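Vinylacetyl-CoA Delta-isomerase (Nitrosopumilus maritimus SCM1, PDB 6VJR) probably dehydrates 4-hydroxybutyryl-CoA and isomerises vinylacetyl-CoA, working with FAD, a [4Fe-4S] cluster and an additional iron ion. Local coordinates at residues N368-P373 with G449-Q454; F372-S377 with E443-A448. All blocks are in the same frame, centred on the assembly; numbering follows the deposited sequence.

Contact 1 (N368-P373 with G449-Q454). With FAD (flavin-adenine dinucleotide), chain F.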
loop_
_atom_site.group_PDB
_atom_site.type_symbol
_atom_site.label_atom_id
_atom_site.label_comp_id
_atom_site.label_asym_id
_atom_site.label_seq_id
_atom_site.Cartn_x
_atom_site.Cartn_y
_atom_site.Cartn_z
ATOM N N ASN A 368 -6.389 10.929 3.600
ATOM C CA ASN A 368 -6.768 9.930 2.618
ATOM C C ASN A 368 -6.861 10.521 1.208
ATOM O O ASN A 368 -6.536 9.851 0.220
ATOM C CB ASN A 368 -7.982 9.128 3.056
ATOM C CG ASN A 368 -7.648 8.198 4.193
ATOM O OD1 ASN A 368 -6.626 7.489 4.156
ATOM N ND2 ASN A 368 -8.495 8.147 5.206
ATOM N N VAL A 369 -7.452 11.722 1.107
ATOM C CA VAL A 369 -7.530 12.443 -0.165
ATOM C C VAL A 369 -6.149 12.610 -0.815
ATOM O O VAL A 369 -6.041 12.606 -2.044
ATOM C CB VAL A 369 -8.271 13.780 0.034
ATOM C CG1 VAL A 369 -8.112 14.763 -1.112
ATOM C CG2 VAL A 369 -9.736 13.509 0.298
ATOM N N THR A 370 -5.082 12.764 -0.008
ATOM C CA THR A 370 -3.722 12.956 -0.549
ATOM C C THR A 370 -3.190 11.688 -1.221
ATOM O O THR A 370 -2.183 11.773 -1.950
ATOM C CB THR A 370 -2.699 13.492 0.465
ATOM O OG1 THR A 370 -2.326 12.438 1.361
ATOM C CG2 THR A 370 -3.191 14.750 1.188
ATOM N N ARG A 371 -3.837 10.548 -0.938
ATOM C CA ARG A 371 -3.389 9.233 -1.397
ATOM C C ARG A 371 -4.304 8.651 -2.481
ATOM O O ARG A 371 -3.852 8.240 -3.546
ATOM C CB ARG A 371 -3.329 8.300 -0.176
ATOM C CG ARG A 371 -2.268 8.689 0.838
ATOM C CD ARG A 371 -2.349 7.878 2.116
ATOM N NE ARG A 371 -1.200 8.139 2.980
ATOM C CZ ARG A 371 -0.994 7.602 4.172
ATOM N NH1 ARG A 371 -1.857 6.780 4.696
ATOM N NH2 ARG A 371 0.105 7.871 4.851
ATOM N N PHE A 372 -5.585 8.536 -2.166
ATOM C CA PHE A 372 -6.452 7.632 -2.916
ATOM C C PHE A 372 -6.739 8.111 -4.343
ATOM O O PHE A 372 -6.857 7.261 -5.248
ATOM C CB PHE A 372 -7.747 7.291 -2.190
ATOM C CG PHE A 372 -7.547 6.565 -0.882
ATOM C CD1 PHE A 372 -6.332 5.939 -0.549
ATOM C CD2 PHE A 372 -8.599 6.475 0.033
ATOM C CE1 PHE A 372 -6.190 5.292 0.670
ATOM C CE2 PHE A 372 -8.439 5.796 1.224
ATOM C CZ PHE A 372 -7.221 5.213 1.541
ATOM N N PRO A 373 -6.953 9.424 -4.632
ATOM C CA PRO A 373 -7.183 9.841 -6.022
ATOM C C PRO A 373 -6.097 9.317 -6.960
ATOM O O PRO A 373 -6.382 9.016 -8.121
ATOM C CB PRO A 373 -7.287 11.369 -5.951
ATOM C CG PRO A 373 -7.836 11.567 -4.540
ATOM C CD PRO A 373 -7.055 10.569 -3.700
ATOM N N GLY A 449 -3.434 22.554 2.762
ATOM C CA GLY A 449 -2.171 22.143 3.333
ATOM C C GLY A 449 -1.684 20.808 2.779
ATOM O O GLY A 449 -2.432 19.865 2.525
ATOM N N SER A 450 -0.366 20.733 2.666
ATOM C CA SER A 450 0.312 19.546 2.202
ATOM C C SER A 450 0.145 18.410 3.218
ATOM O O SER A 450 -0.184 18.651 4.391
ATOM C CB SER A 450 1.746 19.852 1.970
ATOM O OG SER A 450 1.948 20.971 1.121
ATOM N N PRO A 451 0.480 17.143 2.875
ATOM C CA PRO A 451 0.268 16.019 3.776
ATOM C C PRO A 451 0.855 16.228 5.174
ATOM O O PRO A 451 0.247 15.876 6.191
ATOM C CB PRO A 451 0.937 14.839 3.063
ATOM C CG PRO A 451 0.723 15.180 1.592
ATOM C CD PRO A 451 0.771 16.682 1.513
ATOM N N GLN A 452 2.050 16.809 5.253
ATOM C CA GLN A 452 2.723 16.905 6.540
ATOM C C GLN A 452 1.911 17.760 7.507
ATOM O O GLN A 452 1.948 17.516 8.709
ATOM C CB GLN A 452 4.151 17.419 6.399
ATOM C CG GLN A 452 4.959 17.341 7.689
ATOM C CD GLN A 452 5.267 15.932 8.168
ATOM O OE1 GLN A 452 4.930 14.876 7.594
ATOM N NE2 GLN A 452 5.833 15.927 9.347
ATOM N N ALA A 453 1.160 18.731 6.963
ATOM C CA ALA A 453 0.363 19.609 7.819
ATOM C C ALA A 453 -0.729 18.823 8.542
ATOM O O ALA A 453 -0.977 19.074 9.717
ATOM C CB ALA A 453 -0.284 20.716 7.017
ATOM N N GLN A 454 -1.336 17.844 7.854
ATOM C CA GLN A 454 -2.301 16.972 8.504
ATOM C C GLN A 454 -1.673 16.117 9.584
ATOM O O GLN A 454 -2.265 15.893 10.639
ATOM C CB GLN A 454 -3.130 16.018 7.645
ATOM C CG GLN A 454 -4.050 16.718 6.687
ATOM C CD GLN A 454 -3.320 16.868 5.387
ATOM O OE1 GLN A 454 -3.006 15.906 4.646
ATOM N NE2 GLN A 454 -3.132 18.131 5.111
HETATM P PA FAD F . 5.088 24.267 0.060
HETATM O O1A FAD F . 4.760 24.806 1.391
HETATM O O2A FAD F . 6.199 24.897 -0.679
HETATM O O5B FAD F . 5.199 22.689 0.238
HETATM C C5B FAD F . 6.165 21.898 -0.496
HETATM C C4B FAD F . 6.674 20.813 0.408
HETATM O O4B FAD F . 7.527 21.394 1.425
HETATM C C3B FAD F . 5.620 19.979 1.159
HETATM O O3B FAD F . 6.041 18.615 1.257
HETATM C C2B FAD F . 5.595 20.622 2.541
HETATM O O2B FAD F . 5.125 19.815 3.609
HETATM C C1B FAD F . 7.069 20.998 2.712
HETATM N N9A FAD F . 7.283 22.131 3.603
HETATM C C8A FAD F . 6.954 23.460 3.436
HETATM N N7A FAD F . 7.316 24.246 4.418
HETATM C C5A FAD F . 7.907 23.378 5.319
HETATM C C6A FAD F . 8.498 23.592 6.581
HETATM N N6A FAD F . 8.629 24.804 7.122
HETATM N N1A FAD F . 8.940 22.507 7.257
HETATM C C2A FAD F . 8.836 21.300 6.671
HETATM N N3A FAD F . 8.337 20.975 5.480
HETATM C C4A FAD F . 7.873 22.067 4.842
HETATM N N1 FAD F . -4.821 28.421 -1.155
HETATM C C2 FAD F . -5.668 29.472 -0.898
HETATM O O2 FAD F . -5.456 30.297 0.004
HETATM N N3 FAD F . -6.838 29.574 -1.627
HETATM C C4 FAD F . -7.243 28.745 -2.634
HETATM O O4 FAD F . -8.240 28.974 -3.297
HETATM C C4X FAD F . -6.284 27.699 -2.957
HETATM N N5 FAD F . -6.580 26.856 -3.952
HETATM C C5X FAD F . -5.576 26.020 -4.392
HETATM C C6 FAD F . -5.737 25.278 -5.571
HETATM C C7 FAD F . -4.730 24.465 -6.068
HETATM C C7M FAD F . -4.909 23.769 -7.396
HETATM C C8 FAD F . -3.568 24.258 -5.297
HETATM C C8M FAD F . -2.511 23.296 -5.755
HETATM C C9 FAD F . -3.418 24.905 -4.093
HETATM C C9A FAD F . -4.404 25.818 -3.643
HETATM N N10 FAD F . -4.227 26.584 -2.492
HETATM C C10 FAD F . -5.105 27.613 -2.153
HETATM C "C1'" FAD F . -2.879 26.553 -1.891
HETATM C "C2'" FAD F . -2.535 25.412 -0.965
HETATM O "O2'" FAD F . -3.116 25.698 0.308
HETATM C "C3'" FAD F . -1.010 25.279 -0.845
HETATM O "O3'" FAD F . -0.561 24.783 -2.092
HETATM C "C4'" FAD F . -0.517 24.443 0.347
HETATM O "O4'" FAD F . -0.747 25.135 1.581
HETATM C "C5'" FAD F . 0.959 24.100 0.250
HETATM O "O5'" FAD F . 1.720 25.294 0.165
HETATM P P FAD F . 2.730 25.524 -0.997
HETATM O O1P FAD F . 2.105 25.375 -2.313
HETATM O O2P FAD F . 3.438 26.777 -0.693
HETATM O O3P FAD F . 3.801 24.334 -0.922
#
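Thr-370 meets Pro-451 and Gln-454 through the carbon side of its branched side chain. Its CB lies 4.0 Å from Pro-451 CG, at the rim of the proline ring. One step out the chain divides. OG1 stands between the backbone N and the carbonyl carbon (chi1 75°), and from there it turns back along its own chain and hydrogen-bonds His-367 O. The methyl CG2 is thereby left to face the other segment, 4.0 Å from Pro-451 CG and 3.7 Å from Gln-454 OE1. Threonine suits the spot because one branch can satisfy the backbone while the other packs. In this helical C-terminal part of the chain, which probably shares its fold with the acyl-CoA dehydrogenases, the contact sets the junction of helix 359-369 and helix 372-384 against the first turn of helix 451-461. Pro-451 fits such a turn, where its lack of an N-H costs little. Gln-454, bent at CB-CG (chi2 93°), folds its amide back toward the start of its helix. NE2 donates to Gly-449 O at 3.2 Å, from above that carbonyl plane, while OE1 accepts from His-367 ND1. Replacing Gln-454 with an alanine would probably leave His-367 ND1 and Gly-449 O without these mates and open a gap beside the threonine methyl. Gly-449 itself has backbone angles at which any CB would run into the carbonyl O of the residue before, so glycine fits here. Next to it, Ser-450 OG hydrogen-bonds His-446 ND1 and lies 3.4 Å from C5' of FAD.

Contact 2 (F372-S377 with E443-A448). With FE (Fe (III) ion), chain I; FAD (flavin-adenine dinucleotide), chain F; SF4 (iron/sulfur cluster), chain E.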
loop_
_atom_site.group_PDB
_atom_site.type_symbol
_atom_site.label_atom_id
_atom_site.label_comp_id
_atom_site.label_asym_id
_atom_site.label_seq_id
_atom_site.Cartn_x
_atom_site.Cartn_y
_atom_site.Cartn_z
ATOM N N PHE A 372 -5.585 8.536 -2.166
ATOM C CA PHE A 372 -6.452 7.632 -2.916
ATOM C C PHE A 372 -6.739 8.111 -4.343
ATOM O O PHE A 372 -6.857 7.261 -5.248
ATOM C CB PHE A 372 -7.747 7.291 -2.190
ATOM C CG PHE A 372 -7.547 6.565 -0.882
ATOM C CD1 PHE A 372 -6.332 5.939 -0.549
ATOM C CD2 PHE A 372 -8.599 6.475 0.033
ATOM C CE1 PHE A 372 -6.190 5.292 0.670
ATOM C CE2 PHE A 372 -8.439 5.796 1.224
ATOM C CZ PHE A 372 -7.221 5.213 1.541
ATOM N N PRO A 373 -6.953 9.424 -4.632
ATOM C CA PRO A 373 -7.183 9.841 -6.022
ATOM C C PRO A 373 -6.097 9.317 -6.960
ATOM O O PRO A 373 -6.382 9.016 -8.121
ATOM C CB PRO A 373 -7.287 11.369 -5.951
ATOM C CG PRO A 373 -7.836 11.567 -4.540
ATOM C CD PRO A 373 -7.055 10.569 -3.700
ATOM N N TYR A 374 -4.855 9.296 -6.461
ATOM C CA TYR A 374 -3.745 8.813 -7.268
ATOM C C TYR A 374 -3.927 7.351 -7.649
ATOM O O TYR A 374 -3.598 6.954 -8.762
ATOM C CB TYR A 374 -2.439 9.108 -6.569
ATOM C CG TYR A 374 -2.034 10.578 -6.546
ATOM C CD1 TYR A 374 -2.493 11.430 -5.549
ATOM C CD2 TYR A 374 -1.219 11.128 -7.517
ATOM C CE1 TYR A 374 -2.129 12.764 -5.507
ATOM C CE2 TYR A 374 -0.825 12.448 -7.491
ATOM C CZ TYR A 374 -1.341 13.292 -6.510
ATOM O OH TYR A 374 -0.953 14.588 -6.390
ATOM N N GLU A 375 -4.466 6.554 -6.739
ATOM C CA GLU A 375 -4.699 5.147 -7.018
ATOM C C GLU A 375 -5.916 4.944 -7.926
ATOM O O GLU A 375 -5.965 4.084 -8.832
ATOM C CB GLU A 375 -4.836 4.400 -5.712
ATOM C CG GLU A 375 -5.005 2.879 -5.908
ATOM C CD GLU A 375 -3.925 2.077 -6.623
ATOM O OE1 GLU A 375 -2.892 2.666 -6.959
ATOM O OE2 GLU A 375 -4.137 0.865 -6.912
ATOM N N ILE A 376 -6.993 5.718 -7.674
ATOM C CA ILE A 376 -8.168 5.621 -8.523
ATOM C C ILE A 376 -7.780 5.958 -9.963
ATOM O O ILE A 376 -8.221 5.300 -10.935
ATOM C CB ILE A 376 -9.274 6.520 -7.926
ATOM C CG1 ILE A 376 -9.751 6.025 -6.534
ATOM C CG2 ILE A 376 -10.459 6.613 -8.869
ATOM C CD1 ILE A 376 -10.634 6.994 -5.784
ATOM N N SER A 377 -6.937 6.973 -10.130
ATOM C CA SER A 377 -6.480 7.358 -11.450
ATOM C C SER A 377 -5.646 6.262 -12.105
ATOM O O SER A 377 -5.809 5.993 -13.298
ATOM C CB SER A 377 -5.696 8.634 -11.361
ATOM O OG SER A 377 -6.555 9.689 -10.987
ATOM N N GLU A 443 -4.444 19.224 -6.367
ATOM C CA GLU A 443 -5.140 19.970 -5.341
ATOM C C GLU A 443 -5.577 19.033 -4.209
ATOM O O GLU A 443 -5.573 19.427 -3.054
ATOM C CB GLU A 443 -6.331 20.728 -5.903
ATOM C CG GLU A 443 -6.685 21.880 -4.975
ATOM C CD GLU A 443 -7.776 21.636 -3.999
ATOM O OE1 GLU A 443 -8.545 20.668 -4.259
ATOM O OE2 GLU A 443 -7.898 22.458 -3.061
ATOM N N SER A 444 -5.877 17.764 -4.515
ATOM C CA SER A 444 -6.083 16.777 -3.459
ATOM C C SER A 444 -4.852 16.694 -2.556
ATOM O O SER A 444 -4.925 16.555 -1.338
ATOM C CB SER A 444 -6.481 15.412 -4.030
ATOM O OG SER A 444 -7.780 15.489 -4.593
ATOM N N MET A 445 -3.663 16.732 -3.161
ATOM C CA MET A 445 -2.415 16.708 -2.423
ATOM C C MET A 445 -2.210 17.941 -1.537
ATOM O O MET A 445 -1.852 17.777 -0.363
ATOM C CB MET A 445 -1.254 16.593 -3.422
ATOM C CG MET A 445 0.175 16.609 -2.842
ATOM S SD MET A 445 0.480 15.297 -1.670
ATOM C CE MET A 445 0.612 13.884 -2.771
ATOM N N HIS A 446 -2.413 19.149 -2.079
ATOM C CA HIS A 446 -1.960 20.379 -1.401
ATOM C C HIS A 446 -3.068 21.269 -0.830
ATOM O O HIS A 446 -2.811 22.135 -0.009
ATOM C CB HIS A 446 -1.079 21.230 -2.319
ATOM C CG HIS A 446 0.263 20.583 -2.530
ATOM N ND1 HIS A 446 1.112 20.364 -1.474
ATOM C CD2 HIS A 446 0.822 20.029 -3.593
ATOM C CE1 HIS A 446 2.206 19.755 -1.917
ATOM N NE2 HIS A 446 2.065 19.541 -3.227
ATOM N N GLY A 447 -4.265 21.107 -1.309
ATOM C CA GLY A 447 -5.353 21.965 -0.858
ATOM C C GLY A 447 -5.600 21.883 0.658
ATOM O O GLY A 447 -5.608 20.816 1.251
ATOM N N ALA A 448 -5.723 23.045 1.312
ATOM C CA ALA A 448 -5.764 23.181 2.776
ATOM C C ALA A 448 -4.539 22.584 3.477
ATOM O O ALA A 448 -4.587 22.207 4.658
ATOM C CB ALA A 448 -7.003 22.567 3.359
HETATM FE FE FE I . -9.128 22.971 -1.631
HETATM P PA FAD F . 5.088 24.267 0.060
HETATM O O1A FAD F . 4.760 24.806 1.391
HETATM O O2A FAD F . 6.199 24.897 -0.679
HETATM O O5B FAD F . 5.199 22.689 0.238
HETATM C C5B FAD F . 6.165 21.898 -0.496
HETATM C C4B FAD F . 6.674 20.813 0.408
HETATM O O4B FAD F . 7.527 21.394 1.425
HETATM C C3B FAD F . 5.620 19.979 1.159
HETATM O O3B FAD F . 6.041 18.615 1.257
HETATM C C2B FAD F . 5.595 20.622 2.541
HETATM O O2B FAD F . 5.125 19.815 3.609
HETATM C C1B FAD F . 7.069 20.998 2.712
HETATM N N9A FAD F . 7.283 22.131 3.603
HETATM C C8A FAD F . 6.954 23.460 3.436
HETATM N N7A FAD F . 7.316 24.246 4.418
HETATM C C5A FAD F . 7.907 23.378 5.319
HETATM C C6A FAD F . 8.498 23.592 6.581
HETATM N N6A FAD F . 8.629 24.804 7.122
HETATM N N1A FAD F . 8.940 22.507 7.257
HETATM C C2A FAD F . 8.836 21.300 6.671
HETATM N N3A FAD F . 8.337 20.975 5.480
HETATM C C4A FAD F . 7.873 22.067 4.842
HETATM N N1 FAD F . -4.821 28.421 -1.155
HETATM C C2 FAD F . -5.668 29.472 -0.898
HETATM O O2 FAD F . -5.456 30.297 0.004
HETATM N N3 FAD F . -6.838 29.574 -1.627
HETATM C C4 FAD F . -7.243 28.745 -2.634
HETATM O O4 FAD F . -8.240 28.974 -3.297
HETATM C C4X FAD F . -6.284 27.699 -2.957
HETATM N N5 FAD F . -6.580 26.856 -3.952
HETATM C C5X FAD F . -5.576 26.020 -4.392
HETATM C C6 FAD F . -5.737 25.278 -5.571
HETATM C C7 FAD F . -4.730 24.465 -6.068
HETATM C C7M FAD F . -4.909 23.769 -7.396
HETATM C C8 FAD F . -3.568 24.258 -5.297
HETATM C C8M FAD F . -2.511 23.296 -5.755
HETATM C C9 FAD F . -3.418 24.905 -4.093
HETATM C C9A FAD F . -4.404 25.818 -3.643
HETATM N N10 FAD F . -4.227 26.584 -2.492
HETATM C C10 FAD F . -5.105 27.613 -2.153
HETATM C "C1'" FAD F . -2.879 26.553 -1.891
HETATM C "C2'" FAD F . -2.535 25.412 -0.965
HETATM O "O2'" FAD F . -3.116 25.698 0.308
HETATM C "C3'" FAD F . -1.010 25.279 -0.845
HETATM O "O3'" FAD F . -0.561 24.783 -2.092
HETATM C "C4'" FAD F . -0.517 24.443 0.347
HETATM O "O4'" FAD F . -0.747 25.135 1.581
HETATM C "C5'" FAD F . 0.959 24.100 0.250
HETATM O "O5'" FAD F . 1.720 25.294 0.165
HETATM P P FAD F . 2.730 25.524 -0.997
HETATM O O1P FAD F . 2.105 25.375 -2.313
HETATM O O2P FAD F . 3.438 26.777 -0.693
HETATM O O3P FAD F . 3.801 24.334 -0.922
HETATM FE FE1 SF4 E . -11.803 22.664 -3.027
HETATM FE FE2 SF4 E . -13.142 20.667 -4.357
HETATM FE FE3 SF4 E . -12.820 22.978 -5.507
HETATM FE FE4 SF4 E . -14.633 22.725 -3.546
HETATM S S1 SF4 E . -14.749 21.824 -5.593
HETATM S S2 SF4 E . -13.055 24.451 -3.774
HETATM S S3 SF4 E . -13.469 21.273 -2.140
HETATM S S4 SF4 E . -11.118 21.613 -4.858
#
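With its CG beside the backbone N (chi1 -72°), Tyr-374 brings its phenol end close to Met-445, whose own CG extends opposite the backbone N (chi1 178°) before the chain bends twice. The two side chains cross at about a right angle: OH comes 3.6 Å from Met-445 CB, and the terminal methyl CE lies 4.0 Å from Tyr-374 CE1. A flexible thioether suits this place, since it can curl its methyl against the ring. The hydroxyl is not wasted, for it hydrogen-bonds Gln-381 OE1 of the second subunit. Alongside, Pro-373 CG rests 3.9 Å from Ser-444 OG, a small buried hydroxyl satisfied by Tyr-440 O one turn back. Helix 372-384 is thus packed on the last turns of helix 437-446, within the helical C-terminal region of this flavoprotein. Glu-443 points its CB away from this interface, to the side of the iron, the cluster and the flavin. There its OE2 binds the iron(III) ion together with His-289 and Tyr-293, OE1 forms a salt bridge with Lys-296, and CG lies 3.4 Å from FAD C7. Gly-447 follows the helix, and a CB on it would clash with Glu-443 OE2.

In the fold
Both contacts begin where helix 359-369 passes into helix 372-384, and they share Phe-372 and Pro-373. From there the chain runs through mostly helical segments and comes back along helix 437-446, where contact 2 closes a loop with 65 residues between its segments. A few residues later, at the start of helix 451-461, contact 1 closes a slightly longer one. The shorter loop lies wholly within the longer, and the two do not cross. Their centres are 7 Å apart, and they meet directly where Pro-451 CG comes 3.3 Å from Met-445 SD. Together they tie the junction of helix 359-369 and helix 372-384 to two consecutive helices whose connection borders FAD, close to the second subunit.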